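3-hydroxyisobutyryl-CoA hydrolase (Mycobacterium thermoresistibile, PDB 4HDT) probably hydrolyses 3-hydroxyisobutyryl-CoA to 3-hydroxyisobutyrate and free CoA, as a zinc-binding member of the crotonase (enoyl-CoA hydratase/isomerase) superfamily. Local coordinates at residues F90-Y95 / P344-E349; R130-T135 / G184-Y189; G177-V182 / S221-Q226. All blocks are in the same frame, centred on the assembly; numbering follows the deposited sequence.

Interaction 1: F90-Y95 / P344-E349; sequences FWFDEY and PELTFE
Phe92 and Tyr95, one turn apart on helix 85-103 of the crotonase-like fold, take Leu346 of the C-terminal tail between them. The tail has no regular secondary structure here; its nearest backbone approach, Phe92 CA to Leu346 CA, is 6.3 Å, and the closest approaches mostly involve side-chain atoms. The two methyls of Leu346 divide the work. Leu346 CD1 lies over one face of the Phe92 ring, 4.1 Å from its centroid and 25° off the ring normal, which meets the geometry of a CH-pi contact; the displacement is toward the rim, where Phe92 CD2 is 3.8 Å from Leu346 CD1. The other methyl, Leu346 CD2, reaches Tyr95 CB at 3.8 Å and lies near the plane of the Tyr95 ring, at its edge. Leu346 can span both aromatics because its CG is anti to the backbone N (chi1 174°), which sends the fork toward the helix.

The far edge of the Phe92 ring meets the tail backbone and Thr347: Glu345 O lies in the ring plane, 3.8 Å from Phe92 CE2, while Thr347 OG1 is 3.8 Å from Phe92 CZ. Farther along, the Phe348 ring turns an edge to the helix, with CE2 4.1 Å from Tyr95 O. The phenol oxygen of Tyr95 leads away from the tail and is hydrogen-bonded to Asp150 and Ser296. Polar fastening of the tail comes from neighbours, Arg96 donating to Thr347 O and Glu349 O and Arg294 forming a salt bridge with Glu345, while Leu289 of helix 285-299 touches both Tyr95 and Leu346. With Glu351, a zinc ligand, just beyond, this is an irregular C-terminal segment laid against a helix of the crotonase-like fold, one leucine bridging two aromatic residues a turn apart.

Interaction 2: R130-T135 / G184-Y189; sequences RVVTDT and GFADHY
The guanidinium of Arg130 has the Phe185-Ala186 peptide over one face, with Ala186 N 3.6 Å above its centre, and Asp187 and Gly184 O at its edge. NE and NH2 grip the carboxylate side-on: NE to Asp187 OD2 and NH2 to Asp187 OD1 are both 2.9 Å, and both are nearly straight at 171°. Each oxygen lies in the guanidinium plane, yet the carboxylate is turned 48° from it, so both oxygens are approached from above their own plane. Asp187 OD2 also accepts from Arg130 N through its anti lone pair. A bend at chi3 (-61°) folds the arginine back so that NH1 reaches Gly184 O at 2.8 Å; Ala125 O is a further acceptor for NH1.

Gly184, with positive phi, closes helix 177-183 in a Schellman motif, and the chain then enters edge strand 188-189, parallel to strand 129-132 in the crotonase-like sheet. Arg130 O accepts from both Asp187 N and His188 N, and Val132 N donates to His188 O at 2.9 Å. On the sheet face of Val132 and Tyr189, Val132 CG1 meets Ala186 CB at 3.6 Å. Beyond the strand, Tyr189 OH lies 3.3 Å from Asp134 CB, while Asp134 OD1 accepts from His192 N.

Interaction 3: G177-V182 / S221-Q226; sequences GADAIV and SPLAEQ
Ser221 stands at the N-cap of the short, weakly bonded helix 222-225 and faces helix 177-183. Its hydroxyl lies anti to the backbone N (chi1 163°), where OG donates to Asp179 OD1 at 2.6 Å, using the anti lone pair of that oxygen. The same OG accepts from Ala224 N at 3.0 Å, the capping bond. Ser221 CB also packs on Val182 CG2 at 3.7 Å.

Pro222 follows, its ring crossing the Asp179 side chain at about a right angle; CD comes to 3.1 Å from Asp179 OD1. Leu223 then offers its backbone N to Asp179 OD1 at 2.9 Å, with an N-H...O angle of 160°, from above the carboxylate plane (45° out of it). Its CB lies against the carboxylate, 3.5 Å from Asp179 CG. Ala224 finishes the contact, its CB 4.2 Å from Val182 CG1.

Asp179 OD1 thus accepts two bonds from the N-terminal end of helix 222-225, from the N-cap hydroxyl and from Leu223 N, while OD2 accepts from Ser176 N at the start of its own helix. A carboxylate placed between two helix N-termini would be stabilised as the anion, probably favouring a lowered pKa, and it fixes the rotation of the serine hydroxyl.

From the N terminus, helix 85-103 comes first, and its partner is residues 344-349 near the C terminus: interaction 1 closes the longest loop, 248 residues between its segments. Interactions 2 and 3 both nest inside that loop. Residues 130-135 follow, then helix 177-183, then 184-189, which closes interaction 2 before 221-226 closes interaction 3; the segments alternate, so these two loops cross. Their centres are 11 Å apart, and they touch where Phe185 N lies 2.8 Å from Ala180 O. Interaction 1 lies on the opposite side of the chain's centre from the other two. Interaction 2 adds the edge strand to the sheet, interaction 3 ties the preceding helix to helix 222-225, and interaction 1 ties the C-terminal tail to an early helix.

Interaction 1: F90-Y95 / P344-E349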
ATOM      1  N   PHE A  90       6.767  14.705  -3.249  1.00 13.41           N
ATOM      2  CA  PHE A  90       6.882  13.253  -3.452  1.00 12.47           C
ATOM      3  C   PHE A  90       5.474  12.643  -3.539  1.00 12.12           C
ATOM      4  O   PHE A  90       5.174  11.901  -4.471  1.00 11.78           O
ATOM      5  CB  PHE A  90       7.718  12.590  -2.328  1.00 12.16           C
ATOM      6  CG  PHE A  90       7.677  11.084  -2.353  1.00 11.62           C
ATOM      7  CD1 PHE A  90       8.371  10.371  -3.307  1.00 11.70           C
ATOM      8  CD2 PHE A  90       6.895  10.405  -1.452  1.00 11.30           C
ATOM      9  CE1 PHE A  90       8.354   8.985  -3.343  1.00 11.37           C
ATOM     10  CE2 PHE A  90       6.832   9.025  -1.476  1.00 11.02           C
ATOM     11  CZ  PHE A  90       7.554   8.302  -2.455  1.00 10.92           C
ATOM     12  N   TRP A  91       4.652  12.948  -2.557  1.00 11.77           N
ATOM     13  CA  TRP A  91       3.296  12.365  -2.514  1.00 11.49           C
ATOM     14  C   TRP A  91       2.480  12.844  -3.709  1.00 11.88           C
ATOM     15  O   TRP A  91       1.690  12.073  -4.263  1.00 11.19           O
ATOM     16  CB  TRP A  91       2.610  12.727  -1.217  1.00 11.56           C
ATOM     17  CG  TRP A  91       3.127  12.038  -0.020  1.00 11.57           C
ATOM     18  CD1 TRP A  91       3.597  10.778   0.038  1.00 11.50           C
ATOM     19  CD2 TRP A  91       3.198  12.552   1.302  1.00 12.03           C
ATOM     20  NE1 TRP A  91       3.974  10.458   1.313  1.00 11.62           N
ATOM     21  CE2 TRP A  91       3.733  11.539   2.120  1.00 11.79           C
ATOM     22  CE3 TRP A  91       2.861  13.767   1.881  1.00 12.19           C
ATOM     23  CZ2 TRP A  91       3.930  11.716   3.521  1.00 11.96           C
ATOM     24  CZ3 TRP A  91       3.040  13.945   3.266  1.00 12.56           C
ATOM     25  CH2 TRP A  91       3.584  12.939   4.060  1.00 12.39           C
ATOM     26  N   PHE A  92       2.617  14.105  -4.082  1.00 12.45           N
ATOM     27  CA  PHE A  92       1.912  14.625  -5.255  1.00 13.08           C
ATOM     28  C   PHE A  92       2.229  13.776  -6.500  1.00 12.29           C
ATOM     29  O   PHE A  92       1.333  13.301  -7.191  1.00 12.16           O
ATOM     30  CB  PHE A  92       2.288  16.107  -5.450  1.00 14.53           C
ATOM     31  CG  PHE A  92       1.401  16.870  -6.378  1.00 16.05           C
ATOM     32  CD1 PHE A  92       1.674  16.942  -7.718  1.00 17.06           C
ATOM     33  CD2 PHE A  92       0.323  17.570  -5.886  1.00 17.23           C
ATOM     34  CE1 PHE A  92       0.853  17.667  -8.584  1.00 17.89           C
ATOM     35  CE2 PHE A  92      -0.505  18.286  -6.726  1.00 17.88           C
ATOM     36  CZ  PHE A  92      -0.245  18.327  -8.077  1.00 18.21           C
ATOM     37  N   ASP A  93       3.501  13.561  -6.788  1.00 12.02           N
ATOM     38  CA  ASP A  93       3.938  12.775  -7.926  1.00 11.60           C
ATOM     39  C   ASP A  93       3.612  11.279  -7.752  1.00 10.80           C
ATOM     40  O   ASP A  93       3.214  10.604  -8.700  1.00 10.50           O
ATOM     41  CB  ASP A  93       5.443  12.967  -8.161  1.00 12.18           C
ATOM     42  CG  ASP A  93       5.782  14.341  -8.716  1.00 13.19           C
ATOM     43  OD1 ASP A  93       4.917  15.007  -9.387  1.00 14.01           O
ATOM     44  OD2 ASP A  93       6.947  14.798  -8.521  1.00 14.52           O
ATOM     45  N   GLU A  94       3.759  10.772  -6.529  1.00 10.28           N
ATOM     46  CA  GLU A  94       3.501   9.361  -6.286  1.00  9.57           C
ATOM     47  C   GLU A  94       2.027   9.019  -6.463  1.00  9.28           C
ATOM     48  O   GLU A  94       1.706   8.025  -7.109  1.00  8.89           O
ATOM     49  CB  GLU A  94       3.942   8.956  -4.883  1.00  9.40           C
ATOM     50  CG  GLU A  94       3.798   7.465  -4.589  1.00  9.14           C
ATOM     51  CD  GLU A  94       4.149   7.129  -3.165  1.00  8.99           C
ATOM     52  OE1 GLU A  94       3.799   7.947  -2.289  1.00  9.08           O
ATOM     53  OE2 GLU A  94       4.748   6.066  -2.897  1.00  9.19           O
ATOM     54  N   TYR A  95       1.165   9.852  -5.927  1.00  9.38           N
ATOM     55  CA  TYR A  95      -0.271   9.565  -5.998  1.00  9.20           C
ATOM     56  C   TYR A  95      -0.761   9.737  -7.431  1.00  9.40           C
ATOM     57  O   TYR A  95      -1.620   8.992  -7.897  1.00  8.94           O
ATOM     58  CB  TYR A  95      -1.118  10.369  -5.025  1.00  9.54           C
ATOM     59  CG  TYR A  95      -0.795  10.188  -3.528  1.00  9.36           C
ATOM     60  CD1 TYR A  95       0.171   9.294  -3.080  1.00  9.02           C
ATOM     61  CD2 TYR A  95      -1.435  10.949  -2.593  1.00  9.82           C
ATOM     62  CE1 TYR A  95       0.493   9.181  -1.736  1.00  8.99           C
ATOM     63  CE2 TYR A  95      -1.138  10.839  -1.240  1.00  9.92           C
ATOM     64  CZ  TYR A  95      -0.157   9.993  -0.814  1.00  9.38           C
ATOM     65  OH  TYR A  95       0.124   9.989   0.541  1.00  9.69           O
ATOM     66  N   PRO A 344      -2.046  23.708  -2.897  1.00 21.36           N
ATOM     67  CA  PRO A 344      -3.026  23.178  -3.819  1.00 20.85           C
ATOM     68  C   PRO A 344      -3.502  21.809  -3.370  1.00 19.52           C
ATOM     69  O   PRO A 344      -2.768  21.079  -2.709  1.00 18.78           O
ATOM     70  CB  PRO A 344      -2.237  23.049  -5.131  1.00 21.03           C
ATOM     71  CG  PRO A 344      -0.865  22.745  -4.689  1.00 21.15           C
ATOM     72  CD  PRO A 344      -0.682  23.646  -3.471  1.00 21.65           C
ATOM     73  N   GLU A 345      -4.727  21.489  -3.741  1.00 19.53           N
ATOM     74  CA  GLU A 345      -5.219  20.133  -3.631  1.00 18.96           C
ATOM     75  C   GLU A 345      -4.481  19.257  -4.653  1.00 18.04           C
ATOM     76  O   GLU A 345      -3.880  19.753  -5.624  1.00 18.63           O
ATOM     77  CB  GLU A 345      -6.713  20.089  -3.906  1.00 19.56           C
ATOM     78  CG  GLU A 345      -7.569  20.946  -2.989  1.00 20.96           C
ATOM     79  CD  GLU A 345      -7.910  20.325  -1.644  1.00 21.39           C
ATOM     80  OE1 GLU A 345      -7.515  19.199  -1.335  1.00 20.59           O
ATOM     81  OE2 GLU A 345      -8.606  20.988  -0.856  1.00 23.67           O
ATOM     82  N   LEU A 346      -4.537  17.940  -4.456  1.00 16.85           N
ATOM     83  CA  LEU A 346      -3.941  17.004  -5.414  1.00 15.96           C
ATOM     84  C   LEU A 346      -4.811  17.092  -6.688  1.00 16.70           C
ATOM     85  O   LEU A 346      -6.049  17.051  -6.611  1.00 16.93           O
ATOM     86  CB  LEU A 346      -3.944  15.583  -4.827  1.00 14.77           C
ATOM     87  CG  LEU A 346      -3.488  14.475  -5.766  1.00 14.10           C
ATOM     88  CD1 LEU A 346      -2.020  14.635  -6.084  1.00 14.07           C
ATOM     89  CD2 LEU A 346      -3.718  13.096  -5.204  1.00 13.59           C
ATOM     90  N   THR A 347      -4.152  17.277  -7.828  1.00 17.58           N
ATOM     91  CA  THR A 347      -4.822  17.304  -9.137  1.00 18.58           C
ATOM     92  C   THR A 347      -4.131  16.336 -10.104  1.00 18.31           C
ATOM     93  O   THR A 347      -2.982  15.933  -9.899  1.00 16.60           O
ATOM     94  CB  THR A 347      -4.825  18.726  -9.741  1.00 20.15           C
ATOM     95  OG1 THR A 347      -3.477  19.217  -9.829  1.00 20.57           O
ATOM     96  CG2 THR A 347      -5.636  19.620  -8.858  1.00 21.52           C
ATOM     97  N   PHE A 348      -4.873  15.925 -11.143  1.00 19.26           N
ATOM     98  CA  PHE A 348      -4.432  14.839 -12.036  1.00 19.23           C
ATOM     99  C   PHE A 348      -4.343  15.223 -13.502  1.00 22.42           C
ATOM    100  O   PHE A 348      -4.332  14.370 -14.382  1.00 24.22           O
ATOM    101  CB  PHE A 348      -5.375  13.662 -11.887  1.00 18.27           C
ATOM    102  CG  PHE A 348      -5.405  13.133 -10.499  1.00 16.58           C
ATOM    103  CD1 PHE A 348      -6.296  13.664  -9.579  1.00 16.28           C
ATOM    104  CD2 PHE A 348      -4.577  12.109 -10.116  1.00 15.67           C
ATOM    105  CE1 PHE A 348      -6.329  13.206  -8.280  1.00 15.90           C
ATOM    106  CE2 PHE A 348      -4.616  11.634  -8.830  1.00 15.26           C
ATOM    107  CZ  PHE A 348      -5.491  12.181  -7.902  1.00 15.38           C
ATOM    108  N   GLU A 349      -4.278  16.498 -13.769  1.00 24.54           N
ATOM    109  CA  GLU A 349      -4.294  16.925 -15.147  1.00 27.45           C
ATOM    110  C   GLU A 349      -2.846  16.929 -15.680  1.00 27.77           C
ATOM    111  O   GLU A 349      -1.885  16.755 -14.886  1.00 27.03           O
ATOM    112  CB  GLU A 349      -5.187  18.168 -15.253  1.00 30.09           C
ATOM    113  CG  GLU A 349      -6.643  17.724 -14.957  1.00 32.20           C
ATOM    114  CD  GLU A 349      -7.647  18.835 -14.675  1.00 35.53           C
ATOM    115  OE1 GLU A 349      -7.539  19.898 -15.299  1.00 36.95           O
ATOM    116  OE2 GLU A 349      -8.595  18.617 -13.863  1.00 36.44           O
TER

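Interaction 2: R130-T135 / G184-Y189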
ATOM      1  N   ARG A 130      -2.111  -8.614 -11.475  1.00 10.80           N
ATOM      2  CA  ARG A 130      -1.398  -8.514 -10.198  1.00 10.15           C
ATOM      3  C   ARG A 130      -1.069  -9.902  -9.693  1.00 10.17           C
ATOM      4  O   ARG A 130      -1.973 -10.690  -9.425  1.00 10.12           O
ATOM      5  CB  ARG A 130      -2.272  -7.789  -9.189  1.00  9.64           C
ATOM      6  CG  ARG A 130      -2.626  -6.342  -9.619  1.00  9.41           C
ATOM      7  CD  ARG A 130      -3.674  -5.691  -8.761  1.00  9.01           C
ATOM      8  NE  ARG A 130      -4.938  -6.438  -8.800  1.00  8.99           N
ATOM      9  CZ  ARG A 130      -5.928  -6.236  -7.939  1.00  8.79           C
ATOM     10  NH1 ARG A 130      -5.841  -5.271  -7.038  1.00  8.48           N
ATOM     11  NH2 ARG A 130      -7.020  -6.995  -7.971  1.00  8.96           N
ATOM     12  N   VAL A 131       0.217 -10.175  -9.627  1.00 10.05           N
ATOM     13  CA  VAL A 131       0.711 -11.541  -9.305  1.00 10.31           C
ATOM     14  C   VAL A 131       1.343 -11.547  -7.913  1.00  9.93           C
ATOM     15  O   VAL A 131       2.169 -10.662  -7.574  1.00  9.78           O
ATOM     16  CB  VAL A 131       1.754 -12.000 -10.333  1.00 10.96           C
ATOM     17  CG1 VAL A 131       2.300 -13.377  -9.987  1.00 11.62           C
ATOM     18  CG2 VAL A 131       1.168 -11.970 -11.765  1.00 11.38           C
ATOM     19  N   VAL A 132       0.912 -12.489  -7.091  1.00  9.79           N
ATOM     20  CA  VAL A 132       1.549 -12.745  -5.794  1.00  9.83           C
ATOM     21  C   VAL A 132       2.070 -14.160  -5.767  1.00 10.32           C
ATOM     22  O   VAL A 132       1.787 -14.960  -6.664  1.00 10.82           O
ATOM     23  CB  VAL A 132       0.591 -12.495  -4.601  1.00  9.41           C
ATOM     24  CG1 VAL A 132       0.327 -11.002  -4.401  1.00  8.92           C
ATOM     25  CG2 VAL A 132      -0.722 -13.232  -4.810  1.00  9.64           C
ATOM     26  N   THR A 133       2.901 -14.476  -4.764  1.00 10.33           N
ATOM     27  CA  THR A 133       3.584 -15.756  -4.729  1.00 11.01           C
ATOM     28  C   THR A 133       3.457 -16.380  -3.340  1.00 11.21           C
ATOM     29  O   THR A 133       2.814 -15.803  -2.449  1.00 10.69           O
ATOM     30  CB  THR A 133       5.101 -15.602  -5.003  1.00 11.31           C
ATOM     31  OG1 THR A 133       5.733 -14.986  -3.842  1.00 10.89           O
ATOM     32  CG2 THR A 133       5.376 -14.764  -6.237  1.00 11.25           C
ATOM     33  N   ASP A 134       4.120 -17.515  -3.143  1.00 12.01           N
ATOM     34  CA  ASP A 134       4.116 -18.159  -1.855  1.00 12.38           C
ATOM     35  C   ASP A 134       5.017 -17.477  -0.806  1.00 12.05           C
ATOM     36  O   ASP A 134       5.044 -17.935   0.355  1.00 12.26           O
ATOM     37  CB  ASP A 134       4.448 -19.640  -1.969  1.00 13.59           C
ATOM     38  CG  ASP A 134       5.709 -19.924  -2.738  1.00 14.47           C
ATOM     39  OD1 ASP A 134       6.268 -18.985  -3.337  1.00 14.44           O
ATOM     40  OD2 ASP A 134       6.147 -21.106  -2.753  1.00 16.60           O
ATOM     41  N   THR A 135       5.781 -16.465  -1.213  1.00 11.56           N
ATOM     42  CA  THR A 135       6.617 -15.712  -0.256  1.00 11.49           C
ATOM     43  C   THR A 135       6.053 -14.339   0.013  1.00 10.62           C
ATOM     44  O   THR A 135       6.619 -13.579   0.819  1.00 10.41           O
ATOM     45  CB  THR A 135       8.070 -15.548  -0.763  1.00 11.80           C
ATOM     46  OG1 THR A 135       8.054 -14.690  -1.931  1.00 11.59           O
ATOM     47  CG2 THR A 135       8.674 -16.926  -1.086  1.00 12.67           C
ATOM     48  N   GLY A 184      -8.669  -8.516  -2.659  1.00 10.62           N
ATOM     49  CA  GLY A 184      -8.782  -7.686  -3.852  1.00 10.07           C
ATOM     50  C   GLY A 184      -7.561  -6.860  -4.132  1.00  9.65           C
ATOM     51  O   GLY A 184      -7.611  -5.927  -4.920  1.00 10.02           O
ATOM     52  N   PHE A 185      -6.441  -7.259  -3.518  1.00  9.04           N
ATOM     53  CA  PHE A 185      -5.135  -6.567  -3.744  1.00  8.89           C
ATOM     54  C   PHE A 185      -4.316  -7.231  -4.854  1.00  8.90           C
ATOM     55  O   PHE A 185      -3.299  -6.703  -5.312  1.00  8.63           O
ATOM     56  CB  PHE A 185      -4.290  -6.559  -2.461  1.00  8.65           C
ATOM     57  CG  PHE A 185      -4.662  -5.500  -1.445  1.00  8.74           C
ATOM     58  CD1 PHE A 185      -5.936  -5.434  -0.897  1.00  9.08           C
ATOM     59  CD2 PHE A 185      -3.725  -4.586  -0.981  1.00  8.79           C
ATOM     60  CE1 PHE A 185      -6.281  -4.500   0.061  1.00  9.17           C
ATOM     61  CE2 PHE A 185      -4.069  -3.632  -0.010  1.00  9.04           C
ATOM     62  CZ  PHE A 185      -5.348  -3.592   0.534  1.00  9.25           C
ATOM     63  N   ALA A 186      -4.743  -8.424  -5.274  1.00  9.05           N
ATOM     64  CA  ALA A 186      -4.053  -9.164  -6.334  1.00  9.40           C
ATOM     65  C   ALA A 186      -5.035 -10.115  -7.009  1.00 10.07           C
ATOM     66  O   ALA A 186      -6.121 -10.348  -6.479  1.00 10.45           O
ATOM     67  CB  ALA A 186      -2.855  -9.933  -5.763  1.00  9.53           C
ATOM     68  N   ASP A 187      -4.587 -10.669  -8.119  1.00 10.80           N
ATOM     69  CA  ASP A 187      -5.413 -11.453  -9.046  1.00 11.89           C
ATOM     70  C   ASP A 187      -4.953 -12.937  -9.181  1.00 12.49           C
ATOM     71  O   ASP A 187      -5.797 -13.828  -9.334  1.00 12.85           O
ATOM     72  CB  ASP A 187      -5.345 -10.801 -10.418  1.00 12.45           C
ATOM     73  CG  ASP A 187      -5.790  -9.329 -10.416  1.00 12.60           C
ATOM     74  OD1 ASP A 187      -6.967  -9.069  -9.983  1.00 12.83           O
ATOM     75  OD2 ASP A 187      -4.983  -8.473 -10.881  1.00 13.08           O
ATOM     76  N   HIS A 188      -3.638 -13.174  -9.234  1.00 12.95           N
ATOM     77  CA  HIS A 188      -3.084 -14.466  -9.659  1.00 13.97           C
ATOM     78  C   HIS A 188      -1.946 -14.870  -8.707  1.00 13.62           C
ATOM     79  O   HIS A 188      -1.269 -14.013  -8.144  1.00 12.74           O
ATOM     80  CB  HIS A 188      -2.511 -14.400 -11.059  1.00 15.46           C
ATOM     81  CG  HIS A 188      -3.464 -13.837 -12.080  1.00 17.03           C
ATOM     82  ND1 HIS A 188      -4.552 -14.533 -12.518  1.00 19.07           N
ATOM     83  CD2 HIS A 188      -3.491 -12.639 -12.711  1.00 17.73           C
ATOM     84  CE1 HIS A 188      -5.222 -13.796 -13.396  1.00 18.69           C
ATOM     85  NE2 HIS A 188      -4.598 -12.641 -13.527  1.00 18.83           N
ATOM     86  N   TYR A 189      -1.808 -16.170  -8.563  1.00 14.65           N
ATOM     87  CA  TYR A 189      -0.795 -16.793  -7.672  1.00 15.06           C
ATOM     88  C   TYR A 189       0.180 -17.653  -8.470  1.00 15.82           C
ATOM     89  O   TYR A 189      -0.244 -18.522  -9.249  1.00 17.15           O
ATOM     90  CB  TYR A 189      -1.500 -17.627  -6.626  1.00 15.65           C
ATOM     91  CG  TYR A 189      -0.596 -18.465  -5.764  1.00 17.25           C
ATOM     92  CD1 TYR A 189      -0.013 -17.951  -4.611  1.00 17.73           C
ATOM     93  CD2 TYR A 189      -0.336 -19.770  -6.119  1.00 18.59           C
ATOM     94  CE1 TYR A 189       0.794 -18.766  -3.823  1.00 18.11           C
ATOM     95  CE2 TYR A 189       0.465 -20.572  -5.367  1.00 20.07           C
ATOM     96  CZ  TYR A 189       1.020 -20.070  -4.224  1.00 19.81           C
ATOM     97  OH  TYR A 189       1.815 -20.923  -3.511  1.00 21.40           O
TER
HETATM   98  O   HOH W   1      -9.794  -6.581  -7.109  1.00 22.70           O

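Interaction 3: G177-V182 / S221-Q226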
ATOM      1  N   GLY A 177       0.020 -13.988   0.088  1.00 10.32           N
ATOM      2  CA  GLY A 177      -0.465 -13.900  -1.285  1.00 10.30           C
ATOM      3  C   GLY A 177      -1.918 -14.323  -1.419  1.00 10.77           C
ATOM      4  O   GLY A 177      -2.701 -13.630  -2.055  1.00 10.33           O
ATOM      5  N   ALA A 178      -2.285 -15.428  -0.782  1.00 11.30           N
ATOM      6  CA  ALA A 178      -3.654 -15.931  -0.901  1.00 11.79           C
ATOM      7  C   ALA A 178      -4.612 -14.925  -0.256  1.00 11.41           C
ATOM      8  O   ALA A 178      -5.703 -14.670  -0.793  1.00 11.37           O
ATOM      9  CB  ALA A 178      -3.774 -17.296  -0.230  1.00 12.39           C
ATOM     10  N   ASP A 179      -4.202 -14.351   0.866  1.00 11.23           N
ATOM     11  CA  ASP A 179      -4.983 -13.333   1.561  1.00 11.47           C
ATOM     12  C   ASP A 179      -5.136 -12.137   0.634  1.00 10.87           C
ATOM     13  O   ASP A 179      -6.182 -11.518   0.576  1.00 11.06           O
ATOM     14  CB  ASP A 179      -4.290 -12.854   2.833  1.00 11.72           C
ATOM     15  CG  ASP A 179      -4.128 -13.923   3.906  1.00 12.58           C
ATOM     16  OD1 ASP A 179      -4.960 -14.876   3.968  1.00 14.45           O
ATOM     17  OD2 ASP A 179      -3.173 -13.787   4.721  1.00 12.16           O
ATOM     18  N   ALA A 180      -4.045 -11.734  -0.025  1.00 10.52           N
ATOM     19  CA  ALA A 180      -4.104 -10.565  -0.925  1.00 10.04           C
ATOM     20  C   ALA A 180      -5.120 -10.762  -2.032  1.00 10.11           C
ATOM     21  O   ALA A 180      -5.836  -9.801  -2.404  1.00 10.19           O
ATOM     22  CB  ALA A 180      -2.722 -10.271  -1.500  1.00  9.97           C
ATOM     23  N   ILE A 181      -5.202 -11.965  -2.579  1.00 10.46           N
ATOM     24  CA  ILE A 181      -6.199 -12.241  -3.625  1.00 10.81           C
ATOM     25  C   ILE A 181      -7.605 -12.141  -3.014  1.00 11.11           C
ATOM     26  O   ILE A 181      -8.513 -11.520  -3.596  1.00 10.71           O
ATOM     27  CB  ILE A 181      -5.936 -13.600  -4.282  1.00 11.26           C
ATOM     28  CG1 ILE A 181      -4.580 -13.538  -5.024  1.00 11.35           C
ATOM     29  CG2 ILE A 181      -7.069 -13.995  -5.229  1.00 11.80           C
ATOM     30  CD1 ILE A 181      -4.100 -14.904  -5.499  1.00 12.02           C
ATOM     31  N   VAL A 182      -7.807 -12.721  -1.831  1.00 11.30           N
ATOM     32  CA  VAL A 182      -9.116 -12.617  -1.167  1.00 11.71           C
ATOM     33  C   VAL A 182      -9.517 -11.133  -0.916  1.00 11.54           C
ATOM     34  O   VAL A 182     -10.672 -10.752  -1.091  1.00 11.41           O
ATOM     35  CB  VAL A 182      -9.095 -13.454   0.157  1.00 12.27           C
ATOM     36  CG1 VAL A 182     -10.185 -13.006   1.123  1.00 12.71           C
ATOM     37  CG2 VAL A 182      -9.155 -14.933  -0.176  1.00 12.96           C
ATOM     38  N   SER A 221      -6.461 -19.229   2.419  1.00 18.87           N
ATOM     39  CA  SER A 221      -6.248 -17.897   3.000  1.00 17.31           C
ATOM     40  C   SER A 221      -6.542 -17.934   4.513  1.00 17.79           C
ATOM     41  O   SER A 221      -7.681 -18.106   4.929  1.00 16.86           O
ATOM     42  CB  SER A 221      -7.136 -16.854   2.315  1.00 16.06           C
ATOM     43  OG  SER A 221      -7.285 -15.642   3.047  1.00 15.10           O
ATOM     44  N   PRO A 222      -5.518 -17.767   5.355  1.00 18.43           N
ATOM     45  CA  PRO A 222      -5.841 -17.690   6.775  1.00 18.83           C
ATOM     46  C   PRO A 222      -6.687 -16.481   7.115  1.00 18.10           C
ATOM     47  O   PRO A 222      -7.519 -16.526   8.004  1.00 18.73           O
ATOM     48  CB  PRO A 222      -4.463 -17.595   7.446  1.00 20.09           C
ATOM     49  CG  PRO A 222      -3.470 -17.952   6.405  1.00 20.47           C
ATOM     50  CD  PRO A 222      -4.072 -17.618   5.100  1.00 19.38           C
ATOM     51  N   LEU A 223      -6.524 -15.371   6.391  1.00 17.62           N
ATOM     52  CA  LEU A 223      -7.369 -14.248   6.680  1.00 18.05           C
ATOM     53  C   LEU A 223      -8.848 -14.541   6.426  1.00 18.17           C
ATOM     54  O   LEU A 223      -9.727 -14.138   7.205  1.00 19.26           O
ATOM     55  CB  LEU A 223      -6.906 -13.006   5.876  1.00 18.71           C
ATOM     56  CG  LEU A 223      -7.055 -11.670   6.551  1.00 19.73           C
ATOM     57  CD1 LEU A 223      -6.529 -11.667   7.967  1.00 21.21           C
ATOM     58  CD2 LEU A 223      -6.266 -10.651   5.722  1.00 19.17           C
ATOM     59  N   ALA A 224      -9.159 -15.206   5.314  1.00 17.42           N
ATOM     60  CA  ALA A 224     -10.520 -15.613   5.010  1.00 17.60           C
ATOM     61  C   ALA A 224     -11.118 -16.469   6.126  1.00 18.18           C
ATOM     62  O   ALA A 224     -12.279 -16.315   6.453  1.00 17.79           O
ATOM     63  CB  ALA A 224     -10.612 -16.342   3.679  1.00 18.00           C
ATOM     64  N   GLU A 225     -10.324 -17.360   6.685  1.00 18.35           N
ATOM     65  CA  GLU A 225     -10.812 -18.173   7.804  1.00 20.34           C
ATOM     66  C   GLU A 225     -11.090 -17.368   9.077  1.00 20.28           C
ATOM     67  O   GLU A 225     -11.838 -17.856   9.938  1.00 22.09           O
ATOM     68  CB  GLU A 225      -9.808 -19.276   8.105  1.00 21.58           C
ATOM     69  CG  GLU A 225      -9.659 -20.239   6.942  1.00 23.96           C
ATOM     70  CD  GLU A 225      -8.885 -21.496   7.300  1.00 27.21           C
ATOM     71  OE1 GLU A 225      -8.537 -21.670   8.484  1.00 30.12           O
ATOM     72  OE2 GLU A 225      -8.629 -22.316   6.385  1.00 28.99           O
ATOM     73  N   GLN A 226     -10.464 -16.201   9.236  1.00 19.23           N
ATOM     74  CA  GLN A 226     -10.680 -15.334  10.406  1.00 19.03           C
ATOM     75  C   GLN A 226     -11.851 -14.384  10.221  1.00 18.07           C
ATOM     76  O   GLN A 226     -12.092 -13.570  11.101  1.00 17.56           O
ATOM     77  CB  GLN A 226      -9.452 -14.480  10.719  1.00 20.02           C
ATOM     78  CG  GLN A 226      -8.139 -15.220  10.809  1.00 21.85           C
ATOM     79  CD  GLN A 226      -8.242 -16.531  11.515  1.00 24.56           C
ATOM     80  OE1 GLN A 226      -8.690 -16.600  12.671  1.00 28.68           O
ATOM     81  NE2 GLN A 226      -7.811 -17.604  10.846  1.00 26.44           N
TER